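Local coordinates for FAD-binding oxidoreductase (Gulosibacter chungangensis, PDB 7PBG), which uses a covalently bound FAD to oxidise 4-ethylphenol, a dehydrogenation that yields 4-vinylphenol, at residues E488-S491 with I496-R499; E292-E297 with F387-N392; L356-G361 with L367-H372. All coordinates share one frame; numbering follows the deposited sequence.

Contact 1 (E488-S491 with I496-R499); sequences ETYS and IQRR
With chi1 at -71°, Tyr490 carries its ring beside its own backbone N and anti to the carbonyl carbon, on the side where Gln497 comes in. Gln497 has an unusual first torsion, chi1 -106°, and beyond CG it runs extended, which lays its amide close to the ring. The closest approach there is Gln497 OE1 to Tyr490 CD1 at 3.5 Å; the oxygen comes in obliquely, and the amide and ring planes differ by 28°. The polar ends are engaged further out: Tyr490 OH with Ile475 O, and Gln497 NE2 with the carbonyls of Arg193 and Gly195 of the second subunit. This is the junction between helix 483-489 and helix 492-508, where Tyr490 forms the centre of an inverse gamma turn, and it lies against the subunit interface. Two waters fasten the turn to the next helix. Tyr490 O accepts from both, at 2.9 Å from water 1 and 2.6 Å from water 2. Water 1 in turn accepts from Gln497 N, and water 2 from Arg498 N at 2.9 Å, so two amides at the kink of the helix are satisfied through solvent. On the outer side Glu488 bends back and offers OE1 to Arg498 NH1 in a long salt bridge of 3.6 Å, near the guanidinium plane; Arg498 NE pairs with Glu502.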
ATOM      1  N   GLU A 488      -6.983  22.498  -4.370  1.00 20.09           N
ATOM      2  CA  GLU A 488      -8.338  23.110  -4.268  1.00 21.12           C
ATOM      3  C   GLU A 488      -9.355  22.283  -5.049  1.00 20.37           C
ATOM      4  O   GLU A 488     -10.550  22.315  -4.719  1.00 21.97           O
ATOM      5  CB  GLU A 488      -8.291  24.568  -4.754  1.00 24.88           C
ATOM      6  CG  GLU A 488      -9.604  25.305  -4.544  1.00 29.57           C
ATOM      7  CD  GLU A 488      -9.831  25.972  -3.179  1.00 39.00           C
ATOM      8  OE1 GLU A 488      -8.935  25.883  -2.277  1.00 44.55           O
ATOM      9  OE2 GLU A 488     -10.930  26.564  -2.988  1.00 47.54           O
ATOM     10  N   THR A 489      -8.931  21.475  -6.004  1.00 20.55           N
ATOM     11  CA  THR A 489      -9.908  20.611  -6.734  1.00 21.18           C
ATOM     12  C   THR A 489     -10.417  19.452  -5.872  1.00 20.97           C
ATOM     13  O   THR A 489     -11.514  18.928  -6.188  1.00 19.06           O
ATOM     14  CB  THR A 489      -9.350  20.074  -8.055  1.00 21.87           C
ATOM     15  OG1 THR A 489      -8.271  19.171  -7.835  1.00 22.29           O
ATOM     16  CG2 THR A 489      -8.926  21.187  -8.986  1.00 20.00           C
ATOM     17  N   TYR A 490      -9.724  19.087  -4.807  1.00 20.29           N
ATOM     18  CA  TYR A 490     -10.155  17.989  -3.897  1.00 20.01           C
ATOM     19  C   TYR A 490     -11.105  18.567  -2.851  1.00 19.79           C
ATOM     20  O   TYR A 490     -10.790  18.615  -1.658  1.00 18.68           O
ATOM     21  CB  TYR A 490      -8.938  17.292  -3.297  1.00 19.94           C
ATOM     22  CG  TYR A 490      -8.164  16.448  -4.277  1.00 21.21           C
ATOM     23  CD1 TYR A 490      -8.437  15.091  -4.419  1.00 21.65           C
ATOM     24  CD2 TYR A 490      -7.184  17.008  -5.075  1.00 21.69           C
ATOM     25  CE1 TYR A 490      -7.749  14.321  -5.338  1.00 25.57           C
ATOM     26  CE2 TYR A 490      -6.496  16.260  -6.004  1.00 21.38           C
ATOM     27  CZ  TYR A 490      -6.759  14.901  -6.114  1.00 23.33           C
ATOM     28  OH  TYR A 490      -6.097  14.157  -7.032  1.00 22.10           O
ATOM     29  N   SER A 491     -12.231  19.074  -3.336  1.00 20.86           N
ATOM     30  CA  SER A 491     -13.065  20.048  -2.581  1.00 22.02           C
ATOM     31  C   SER A 491     -14.118  19.362  -1.718  1.00 22.44           C
ATOM     32  O   SER A 491     -14.802  20.087  -0.977  1.00 21.29           O
ATOM     33  CB  SER A 491     -13.709  21.012  -3.521  1.00 22.86           C
ATOM     34  OG  SER A 491     -14.610  20.332  -4.319  1.00 24.60           O
ATOM     35  N   ILE A 496     -11.988  18.838   3.175  1.00 20.83           N
ATOM     36  CA  ILE A 496     -11.652  18.078   4.410  1.00 19.33           C
ATOM     37  C   ILE A 496     -10.299  17.374   4.210  1.00 20.51           C
ATOM     38  O   ILE A 496      -9.594  17.238   5.180  1.00 20.67           O
ATOM     39  CB  ILE A 496     -12.786  17.147   4.865  1.00 19.05           C
ATOM     40  CG1 ILE A 496     -12.507  16.534   6.246  1.00 20.08           C
ATOM     41  CG2 ILE A 496     -13.096  16.095   3.811  1.00 19.13           C
ATOM     42  CD1 ILE A 496     -12.240  17.508   7.378  1.00 21.10           C
ATOM     43  N   GLN A 497      -9.932  17.009   2.981  1.00 20.86           N
ATOM     44  CA  GLN A 497      -8.636  16.349   2.714  1.00 22.81           C
ATOM     45  C   GLN A 497      -7.509  17.291   3.089  1.00 22.49           C
ATOM     46  O   GLN A 497      -6.649  16.905   3.917  1.00 21.98           O
ATOM     47  CB  GLN A 497      -8.478  15.933   1.265  1.00 22.64           C
ATOM     48  CG  GLN A 497      -8.629  14.453   1.076  1.00 28.58           C
ATOM     49  CD  GLN A 497      -8.310  13.980  -0.323  1.00 28.45           C
ATOM     50  OE1 GLN A 497      -7.521  14.562  -1.086  1.00 32.66           O
ATOM     51  NE2 GLN A 497      -8.949  12.885  -0.659  1.00 26.99           N
ATOM     52  N   ARG A 498      -7.505  18.487   2.483  1.00 23.14           N
ATOM     53  CA  ARG A 498      -6.487  19.521   2.788  1.00 25.04           C
ATOM     54  C   ARG A 498      -6.471  19.791   4.288  1.00 24.17           C
ATOM     55  O   ARG A 498      -5.389  19.931   4.862  1.00 23.64           O
ATOM     56  CB  ARG A 498      -6.778  20.832   2.034  1.00 25.45           C
ATOM     57  CG  ARG A 498      -5.789  21.976   2.258  1.00 28.89           C
ATOM     58  CD  ARG A 498      -6.393  23.279   1.688  1.00 30.85           C
ATOM     59  NE  ARG A 498      -7.323  23.887   2.646  1.00 38.34           N
ATOM     60  CZ  ARG A 498      -8.481  24.482   2.353  1.00 38.88           C
ATOM     61  NH1 ARG A 498      -8.872  24.622   1.101  1.00 42.17           N
ATOM     62  NH2 ARG A 498      -9.250  24.945   3.326  1.00 42.93           N
ATOM     63  N   ARG A 499      -7.627  19.996   4.901  1.00 19.38           N
ATOM     64  CA  ARG A 499      -7.691  20.333   6.342  1.00 22.39           C
ATOM     65  C   ARG A 499      -7.106  19.176   7.189  1.00 20.15           C
ATOM     66  O   ARG A 499      -6.519  19.458   8.201  1.00 21.77           O
ATOM     67  CB  ARG A 499      -9.134  20.718   6.707  1.00 25.78           C
ATOM     68  CG  ARG A 499      -9.582  22.007   6.033  1.00 28.84           C
ATOM     69  CD  ARG A 499     -10.888  22.575   6.525  1.00 30.39           C
ATOM     70  NE  ARG A 499     -12.035  21.815   6.089  1.00 27.77           N
ATOM     71  CZ  ARG A 499     -12.926  21.213   6.865  1.00 30.54           C
ATOM     72  NH1 ARG A 499     -12.809  21.195   8.185  1.00 31.59           N
ATOM     73  NH2 ARG A 499     -13.947  20.601   6.314  1.00 31.02           N
TER
HETATM   74  O   HOH W   1     -11.781  16.902   0.472  1.00 19.57           O
HETATM   75  O   HOH W   2      -8.745  19.056  -0.042  1.00 25.35           O

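Contact 2 (E292-E297 with F387-N392)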
ATOM      1  N   GLU A 292      12.023  19.986 -36.344  1.00 18.49           N
ATOM      2  CA  GLU A 292      12.227  20.548 -37.706  1.00 19.74           C
ATOM      3  C   GLU A 292      12.413  19.417 -38.721  1.00 19.42           C
ATOM      4  O   GLU A 292      12.268  19.705 -39.957  1.00 20.72           O
ATOM      5  CB  GLU A 292      13.395  21.513 -37.701  1.00 19.63           C
ATOM      6  CG  GLU A 292      12.989  22.833 -37.061  1.00 20.68           C
ATOM      7  CD  GLU A 292      14.095  23.869 -37.072  1.00 21.99           C
ATOM      8  OE1 GLU A 292      13.738  25.054 -37.230  1.00 23.81           O
ATOM      9  OE2 GLU A 292      15.315  23.491 -36.956  1.00 20.66           O
ATOM     10  N   GLU A 293      12.708  18.191 -38.279  1.00 19.98           N
ATOM     11  CA  GLU A 293      12.828  17.061 -39.248  1.00 18.22           C
ATOM     12  C   GLU A 293      11.465  16.826 -39.881  1.00 19.70           C
ATOM     13  O   GLU A 293      11.389  16.247 -41.003  1.00 21.06           O
ATOM     14  CB  GLU A 293      13.379  15.799 -38.595  1.00 17.36           C
ATOM     15  CG  GLU A 293      14.817  15.946 -38.115  1.00 18.99           C
ATOM     16  CD  GLU A 293      15.378  14.731 -37.407  1.00 20.75           C
ATOM     17  OE1 GLU A 293      15.931  14.864 -36.305  1.00 20.09           O
ATOM     18  OE2 GLU A 293      15.356  13.640 -38.020  1.00 23.67           O
ATOM     19  N   TRP A 294      10.398  17.263 -39.219  1.00 18.64           N
ATOM     20  CA  TRP A 294       9.008  17.000 -39.649  1.00 18.14           C
ATOM     21  C   TRP A 294       8.320  18.268 -40.149  1.00 18.86           C
ATOM     22  O   TRP A 294       7.464  18.125 -41.061  1.00 20.82           O
ATOM     23  CB  TRP A 294       8.210  16.387 -38.490  1.00 18.19           C
ATOM     24  CG  TRP A 294       9.003  15.300 -37.844  1.00 17.04           C
ATOM     25  CD1 TRP A 294       9.625  15.318 -36.632  1.00 17.00           C
ATOM     26  CD2 TRP A 294       9.347  14.047 -38.456  1.00 17.08           C
ATOM     27  NE1 TRP A 294      10.277  14.147 -36.415  1.00 17.89           N
ATOM     28  CE2 TRP A 294      10.140  13.358 -37.525  1.00 17.65           C
ATOM     29  CE3 TRP A 294       9.047  13.451 -39.676  1.00 18.35           C
ATOM     30  CZ2 TRP A 294      10.633  12.088 -37.779  1.00 18.90           C
ATOM     31  CZ3 TRP A 294       9.572  12.209 -39.946  1.00 18.37           C
ATOM     32  CH2 TRP A 294      10.349  11.531 -39.006  1.00 18.80           C
ATOM     33  N   GLN A 295       8.604  19.409 -39.554  1.00 19.39           N
ATOM     34  CA  GLN A 295       7.861  20.632 -39.850  1.00 20.52           C
ATOM     35  C   GLN A 295       8.724  21.828 -39.497  1.00 20.01           C
ATOM     36  O   GLN A 295       9.174  21.899 -38.359  1.00 21.16           O
ATOM     37  CB  GLN A 295       6.515  20.646 -39.126  1.00 19.66           C
ATOM     38  CG  GLN A 295       5.858  22.009 -39.162  1.00 21.31           C
ATOM     39  CD  GLN A 295       4.460  21.955 -38.601  1.00 21.46           C
ATOM     40  OE1 GLN A 295       3.739  20.982 -38.821  1.00 22.15           O
ATOM     41  NE2 GLN A 295       4.098  22.997 -37.850  1.00 20.40           N
ATOM     42  N   THR A 296       8.984  22.701 -40.476  1.00 21.81           N
ATOM     43  CA  THR A 296       9.798  23.921 -40.237  1.00 23.95           C
ATOM     44  C   THR A 296       8.939  25.050 -39.678  1.00 23.68           C
ATOM     45  O   THR A 296       9.532  25.915 -38.961  1.00 27.83           O
ATOM     46  CB  THR A 296      10.571  24.376 -41.490  1.00 24.01           C
ATOM     47  OG1 THR A 296       9.682  24.485 -42.597  1.00 26.24           O
ATOM     48  CG2 THR A 296      11.659  23.409 -41.892  1.00 27.21           C
ATOM     49  N   GLU A 297       7.645  25.096 -39.995  1.00 22.73           N
ATOM     50  CA  GLU A 297       6.780  26.193 -39.509  1.00 22.10           C
ATOM     51  C   GLU A 297       6.697  26.073 -37.996  1.00 23.54           C
ATOM     52  O   GLU A 297       6.457  24.994 -37.466  1.00 21.54           O
ATOM     53  CB  GLU A 297       5.407  26.137 -40.174  1.00 24.85           C
ATOM     54  CG  GLU A 297       5.378  26.432 -41.674  1.00 28.13           C
ATOM     55  CD  GLU A 297       5.686  25.224 -42.560  1.00 30.88           C
ATOM     56  OE1 GLU A 297       5.937  24.111 -42.008  1.00 30.94           O
ATOM     57  OE2 GLU A 297       5.780  25.403 -43.792  1.00 33.06           O
ATOM     58  N   PHE A 387      14.226  16.729 -24.824  1.00 18.95           N
ATOM     59  CA  PHE A 387      14.781  18.060 -24.435  1.00 19.86           C
ATOM     60  C   PHE A 387      15.406  18.762 -25.652  1.00 20.29           C
ATOM     61  O   PHE A 387      15.677  19.975 -25.607  1.00 19.87           O
ATOM     62  CB  PHE A 387      15.813  17.964 -23.295  1.00 19.41           C
ATOM     63  CG  PHE A 387      15.340  17.244 -22.067  1.00 18.74           C
ATOM     64  CD1 PHE A 387      14.017  17.333 -21.687  1.00 19.34           C
ATOM     65  CD2 PHE A 387      16.195  16.462 -21.308  1.00 22.04           C
ATOM     66  CE1 PHE A 387      13.549  16.628 -20.598  1.00 20.43           C
ATOM     67  CE2 PHE A 387      15.739  15.822 -20.171  1.00 23.07           C
ATOM     68  CZ  PHE A 387      14.405  15.893 -19.829  1.00 21.87           C
ATOM     69  N   ASP A 388      15.692  18.008 -26.707  1.00 18.80           N
ATOM     70  CA  ASP A 388      16.364  18.542 -27.910  1.00 19.99           C
ATOM     71  C   ASP A 388      15.342  18.681 -29.031  1.00 20.38           C
ATOM     72  O   ASP A 388      15.737  19.064 -30.133  1.00 20.39           O
ATOM     73  CB  ASP A 388      17.565  17.681 -28.343  1.00 20.60           C
ATOM     74  CG  ASP A 388      18.683  17.645 -27.318  1.00 25.00           C
ATOM     75  OD1 ASP A 388      18.918  18.671 -26.667  1.00 24.44           O
ATOM     76  OD2 ASP A 388      19.251  16.567 -27.132  1.00 25.88           O
ATOM     77  N   TRP A 389      14.054  18.417 -28.776  1.00 18.34           N
ATOM     78  CA  TRP A 389      13.015  18.497 -29.842  1.00 18.36           C
ATOM     79  C   TRP A 389      13.067  19.857 -30.528  1.00 18.72           C
ATOM     80  O   TRP A 389      12.925  19.931 -31.750  1.00 17.66           O
ATOM     81  CB  TRP A 389      11.666  18.280 -29.173  1.00 18.22           C
ATOM     82  CG  TRP A 389      10.452  18.295 -30.039  1.00 17.21           C
ATOM     83  CD1 TRP A 389       9.395  19.135 -29.878  1.00 17.79           C
ATOM     84  CD2 TRP A 389      10.084  17.397 -31.098  1.00 16.48           C
ATOM     85  NE1 TRP A 389       8.426  18.866 -30.782  1.00 18.35           N
ATOM     86  CE2 TRP A 389       8.781  17.764 -31.505  1.00 17.39           C
ATOM     87  CE3 TRP A 389      10.685  16.293 -31.711  1.00 18.30           C
ATOM     88  CZ2 TRP A 389       8.115  17.090 -32.518  1.00 17.29           C
ATOM     89  CZ3 TRP A 389      10.033  15.623 -32.718  1.00 20.24           C
ATOM     90  CH2 TRP A 389       8.756  16.035 -33.113  1.00 18.81           C
ATOM     91  N   PHE A 390      13.249  20.896 -29.716  1.00 17.70           N
ATOM     92  CA  PHE A 390      13.695  22.237 -30.152  1.00 19.33           C
ATOM     93  C   PHE A 390      14.556  22.797 -29.024  1.00 20.20           C
ATOM     94  O   PHE A 390      14.549  22.276 -27.903  1.00 18.45           O
ATOM     95  CB  PHE A 390      12.489  23.102 -30.521  1.00 18.21           C
ATOM     96  CG  PHE A 390      11.449  23.218 -29.439  1.00 19.10           C
ATOM     97  CD1 PHE A 390      11.698  24.002 -28.331  1.00 19.18           C
ATOM     98  CD2 PHE A 390      10.237  22.558 -29.540  1.00 18.97           C
ATOM     99  CE1 PHE A 390      10.732  24.145 -27.349  1.00 20.19           C
ATOM    100  CE2 PHE A 390       9.295  22.642 -28.533  1.00 19.72           C
ATOM    101  CZ  PHE A 390       9.535  23.457 -27.446  1.00 18.37           C
ATOM    102  N   PRO A 391      15.256  23.915 -29.261  1.00 18.95           N
ATOM    103  CA  PRO A 391      16.178  24.434 -28.255  1.00 19.57           C
ATOM    104  C   PRO A 391      15.447  24.785 -26.952  1.00 21.79           C
ATOM    105  O   PRO A 391      14.458  25.440 -27.005  1.00 19.73           O
ATOM    106  CB  PRO A 391      16.852  25.643 -28.940  1.00 21.09           C
ATOM    107  CG  PRO A 391      16.704  25.355 -30.399  1.00 19.42           C
ATOM    108  CD  PRO A 391      15.379  24.631 -30.549  1.00 19.72           C
ATOM    109  N   ASN A 392      15.997  24.327 -25.832  1.00 20.82           N
ATOM    110  CA  ASN A 392      15.514  24.641 -24.460  1.00 19.94           C
ATOM    111  C   ASN A 392      14.143  23.981 -24.222  1.00 21.39           C
ATOM    112  O   ASN A 392      13.432  24.414 -23.311  1.00 21.44           O
ATOM    113  CB  ASN A 392      15.410  26.164 -24.219  1.00 21.23           C
ATOM    114  CG  ASN A 392      16.588  26.943 -24.756  1.00 24.69           C
ATOM    115  OD1 ASN A 392      17.728  26.574 -24.533  1.00 28.52           O
ATOM    116  ND2 ASN A 392      16.300  27.977 -25.523  1.00 27.36           N
TER
HETATM  117  O   HOH W   3      13.465  21.373 -34.087  1.00 19.37           O
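Two loops beside the large antiparallel sheet of this flavoenzyme meet here through a pair of tryptophans. Segment 292-297 lies between helix 281-288 and helix 303-313; segment 387-392 leads into strand 393-402, which bears His395, to which the FAD is covalently bound. Trp294 and Trp389 meet at their peripheries without stacking. The five-membered ring of Trp294 and the six-membered ring of Trp389 have centroids 5.7 Å apart, and their planes are inclined at 32°. Trp389 reaches in with the far end of its benzo ring: CH2 lies 3.7 Å from Trp294 CD1, and CZ3 lies 4.0 Å from Trp294 NE1. That reach follows from chi1 of -179°, which sets CG anti to the backbone N and swings the indole until its benzo end meets Trp294. Both indole nitrogens are used, Trp294 NE1 by Ser289 OG and Trp389 NE1 by Asp426 OD2, and these bonds help to hold each ring in its rotation. Behind Trp294, helix 303-313 supplies Met309 and Leu313; Trp389 rests on Leu445 of strand 438-447 and on Ala286. Replacing Trp294 by an alanine would probably leave CH2 and CZ3 of Trp389 without their neighbour and Ser289 OG without the indole N-H. At the other end of the 387-392 loop, Phe387 touches the FAD. Beside the rings a single water bridges the backbones, accepting from Glu292 N at 3.0 Å and donating to Trp389 O at 2.8 Å.

Contact 3 (L356-G361 with L367-H372)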
ATOM      1  N   LEU A 356      11.721  -7.191 -34.631  1.00 21.95           N
ATOM      2  CA  LEU A 356      12.204  -5.830 -34.887  1.00 20.20           C
ATOM      3  C   LEU A 356      13.371  -5.616 -33.935  1.00 22.10           C
ATOM      4  O   LEU A 356      13.308  -4.814 -32.997  1.00 21.32           O
ATOM      5  CB  LEU A 356      11.085  -4.831 -34.615  1.00 20.25           C
ATOM      6  CG  LEU A 356      11.426  -3.393 -34.971  1.00 21.72           C
ATOM      7  CD1 LEU A 356      11.429  -3.205 -36.477  1.00 23.98           C
ATOM      8  CD2 LEU A 356      10.439  -2.465 -34.308  1.00 22.01           C
ATOM      9  N   PRO A 357      14.498  -6.320 -34.165  1.00 21.82           N
ATOM     10  CA  PRO A 357      15.664  -6.175 -33.298  1.00 23.55           C
ATOM     11  C   PRO A 357      16.332  -4.822 -33.550  1.00 23.30           C
ATOM     12  O   PRO A 357      16.125  -4.212 -34.601  1.00 22.00           O
ATOM     13  CB  PRO A 357      16.579  -7.337 -33.727  1.00 23.56           C
ATOM     14  CG  PRO A 357      16.247  -7.449 -35.181  1.00 22.12           C
ATOM     15  CD  PRO A 357      14.753  -7.209 -35.296  1.00 23.43           C
ATOM     16  N   LEU A 358      17.168  -4.394 -32.609  1.00 23.68           N
ATOM     17  CA  LEU A 358      17.871  -3.095 -32.720  1.00 23.99           C
ATOM     18  C   LEU A 358      18.803  -3.110 -33.929  1.00 24.20           C
ATOM     19  O   LEU A 358      19.653  -4.015 -34.020  1.00 23.87           O
ATOM     20  CB  LEU A 358      18.649  -2.785 -31.449  1.00 24.40           C
ATOM     21  CG  LEU A 358      19.403  -1.465 -31.482  1.00 26.57           C
ATOM     22  CD1 LEU A 358      18.409  -0.323 -31.538  1.00 25.73           C
ATOM     23  CD2 LEU A 358      20.322  -1.347 -30.283  1.00 27.22           C
ATOM     24  N   ARG A 359      18.607  -2.147 -34.829  1.00 24.19           N
ATOM     25  CA  ARG A 359      19.428  -2.004 -36.049  1.00 25.68           C
ATOM     26  C   ARG A 359      19.731  -0.531 -36.249  1.00 26.22           C
ATOM     27  O   ARG A 359      18.836   0.319 -36.076  1.00 22.37           O
ATOM     28  CB  ARG A 359      18.694  -2.578 -37.258  1.00 27.36           C
ATOM     29  CG  ARG A 359      18.497  -4.082 -37.182  1.00 31.30           C
ATOM     30  CD  ARG A 359      19.807  -4.845 -37.340  1.00 34.24           C
ATOM     31  NE  ARG A 359      19.640  -6.303 -37.333  1.00 37.78           N
ATOM     32  CZ  ARG A 359      19.729  -7.088 -36.257  1.00 38.86           C
ATOM     33  NH1 ARG A 359      19.984  -6.579 -35.059  1.00 36.55           N
ATOM     34  NH2 ARG A 359      19.565  -8.396 -36.384  1.00 37.60           N
ATOM     35  N   GLU A 360      20.968  -0.224 -36.625  1.00 22.81           N
ATOM     36  CA  GLU A 360      21.378   1.162 -36.887  1.00 25.81           C
ATOM     37  C   GLU A 360      20.503   1.754 -37.975  1.00 23.66           C
ATOM     38  O   GLU A 360      20.232   1.049 -38.970  1.00 24.64           O
ATOM     39  CB  GLU A 360      22.804   1.194 -37.425  1.00 25.04           C
ATOM     40  CG  GLU A 360      23.245   2.587 -37.756  1.00 28.06           C
ATOM     41  CD  GLU A 360      24.748   2.653 -37.974  1.00 31.80           C
ATOM     42  OE1 GLU A 360      25.193   2.075 -38.967  1.00 28.35           O
ATOM     43  OE2 GLU A 360      25.455   3.249 -37.124  1.00 30.19           O
ATOM     44  N   GLY A 361      20.079   2.994 -37.762  1.00 26.09           N
ATOM     45  CA  GLY A 361      19.222   3.693 -38.721  1.00 27.54           C
ATOM     46  C   GLY A 361      17.745   3.332 -38.557  1.00 26.56           C
ATOM     47  O   GLY A 361      16.958   3.987 -39.163  1.00 25.69           O
ATOM     48  N   LEU A 367      13.241   2.756 -30.794  1.00 17.94           N
ATOM     49  CA  LEU A 367      12.130   3.083 -29.862  1.00 18.25           C
ATOM     50  C   LEU A 367      11.692   1.848 -29.106  1.00 19.37           C
ATOM     51  O   LEU A 367      11.586   1.881 -27.859  1.00 20.27           O
ATOM     52  CB  LEU A 367      10.993   3.681 -30.660  1.00 18.68           C
ATOM     53  CG  LEU A 367      11.228   5.108 -31.140  1.00 20.30           C
ATOM     54  CD1 LEU A 367      10.202   5.468 -32.203  1.00 21.08           C
ATOM     55  CD2 LEU A 367      11.189   6.096 -29.977  1.00 21.16           C
ATOM     56  N   LEU A 368      11.559   0.717 -29.797  1.00 19.38           N
ATOM     57  CA  LEU A 368      11.151  -0.502 -29.089  1.00 17.60           C
ATOM     58  C   LEU A 368      12.268  -0.904 -28.139  1.00 18.55           C
ATOM     59  O   LEU A 368      12.012  -1.420 -27.044  1.00 19.16           O
ATOM     60  CB  LEU A 368      10.822  -1.599 -30.120  1.00 17.52           C
ATOM     61  CG  LEU A 368      10.559  -2.978 -29.542  1.00 18.76           C
ATOM     62  CD1 LEU A 368       9.411  -2.980 -28.542  1.00 18.34           C
ATOM     63  CD2 LEU A 368      10.259  -3.933 -30.667  1.00 18.96           C
ATOM     64  N   ASN A 369      13.524  -0.824 -28.594  1.00 19.12           N
ATOM     65  CA  ASN A 369      14.649  -1.237 -27.757  1.00 18.59           C
ATOM     66  C   ASN A 369      14.695  -0.419 -26.455  1.00 18.87           C
ATOM     67  O   ASN A 369      14.942  -1.008 -25.433  1.00 20.15           O
ATOM     68  CB  ASN A 369      15.966  -1.146 -28.519  1.00 19.32           C
ATOM     69  CG  ASN A 369      17.124  -1.651 -27.674  1.00 21.45           C
ATOM     70  OD1 ASN A 369      17.196  -2.841 -27.358  1.00 22.00           O
ATOM     71  ND2 ASN A 369      17.943  -0.736 -27.180  1.00 23.46           N
ATOM     72  N   ALA A 370      14.428   0.882 -26.512  1.00 18.08           N
ATOM     73  CA  ALA A 370      14.443   1.759 -25.340  1.00 19.77           C
ATOM     74  C   ALA A 370      13.380   1.276 -24.337  1.00 18.23           C
ATOM     75  O   ALA A 370      13.658   1.220 -23.102  1.00 18.80           O
ATOM     76  CB  ALA A 370      14.217   3.174 -25.791  1.00 17.62           C
ATOM     77  N   ARG A 371      12.199   0.900 -24.821  1.00 19.52           N
ATOM     78  CA  ARG A 371      11.136   0.424 -23.915  1.00 19.24           C
ATOM     79  C   ARG A 371      11.465  -0.962 -23.394  1.00 21.05           C
ATOM     80  O   ARG A 371      11.177  -1.251 -22.210  1.00 18.81           O
ATOM     81  CB  ARG A 371       9.773   0.445 -24.605  1.00 20.67           C
ATOM     82  CG  ARG A 371       9.374   1.809 -25.149  1.00 20.73           C
ATOM     83  CD  ARG A 371       9.589   2.961 -24.212  1.00 21.29           C
ATOM     84  NE  ARG A 371       8.928   2.858 -22.916  1.00 19.96           N
ATOM     85  CZ  ARG A 371       8.835   3.859 -22.043  1.00 22.27           C
ATOM     86  NH1 ARG A 371       8.139   3.715 -20.927  1.00 24.84           N
ATOM     87  NH2 ARG A 371       9.392   5.024 -22.337  1.00 26.75           N
ATOM     88  N   HIS A 372      11.966  -1.835 -24.266  1.00 18.19           N
ATOM     89  CA  HIS A 372      12.374  -3.182 -23.857  1.00 20.29           C
ATOM     90  C   HIS A 372      13.363  -3.061 -22.698  1.00 21.45           C
ATOM     91  O   HIS A 372      13.287  -3.848 -21.758  1.00 21.39           O
ATOM     92  CB  HIS A 372      12.952  -3.906 -25.051  1.00 20.12           C
ATOM     93  CG  HIS A 372      13.473  -5.257 -24.699  1.00 22.16           C
ATOM     94  ND1 HIS A 372      12.650  -6.247 -24.279  1.00 18.20           N
ATOM     95  CD2 HIS A 372      14.728  -5.761 -24.729  1.00 21.80           C
ATOM     96  CE1 HIS A 372      13.364  -7.335 -24.081  1.00 23.01           C
ATOM     97  NE2 HIS A 372      14.655  -7.064 -24.348  1.00 22.94           N
TER
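An irregular, extended run of chain, 356-361, passes alongside the helical segment 367-372. The CA atoms of Leu358 and Asn369 come within 6.2 Å of each other, while those of Leu356 and Leu368 stand 7.9 Å apart. The helix is regular here, with His372 N bonded to Leu368 O, whereas 356-361 has neither helix nor strand and closes at Gly361 with a positive phi of 83°. Two of its side chains, Leu356 and Leu358, point at two consecutive residues of the helix, Leu368 and Asn369. Leu356 and Leu368 meet through their CD2 methyls, 3.9 Å apart, as the two chains cross at a slant; Leu368 CD2 is also 3.9 Å from Leu356 O, so this one methyl packs on both side chain and backbone of Leu356. Both leucines have CG anti to the backbone N (chi1 -175° and 172°), which extends each branch to meet the other. The contact belongs to the link between edge strand 349-352 of the large antiparallel sheet and helix 363-375: the chain leaves the sheet, runs past the helix and turns back into it. Leu368 continues inward onto Tyr321 of strand 318-326, tying the loop through the helix to the sheet. Nearer the surface, Leu358 lies along one side of Asn369, its CD1 4.0 Å from Asn369 CB and its CD2 4.0 Å from Asn369 ND2. These are van der Waals contacts; the amide ND2 makes a weak hydrogen bond to Glu373. Arg359 folds back, NH1 donating to Leu358 O at 2.8 Å, and the backbone N of Arg359 bonds to Ser365 OG.

Along the chain, contact 3 is nested within the long loop closed by contact 2, and contact 1 follows both. Contacts 2 and 3 are neighbours, with centres 22 Å apart and nearest atoms about 9 Å apart: helix 363-375, which forms one side of contact 3, precedes the loop holding 387-392, and helix 281-288 packs against residues of both. Both border the eight-stranded antiparallel sheet that carries His395. Contact 1 lies about 40 Å from contact 2 and 44 Å from contact 3, centre to centre, across the middle of the chain from contact 3, where helices 483-489 and 492-508 meet the second subunit. Contacts 2 and 3 thus join elements within one chain, while contact 1 borders the dimer interface.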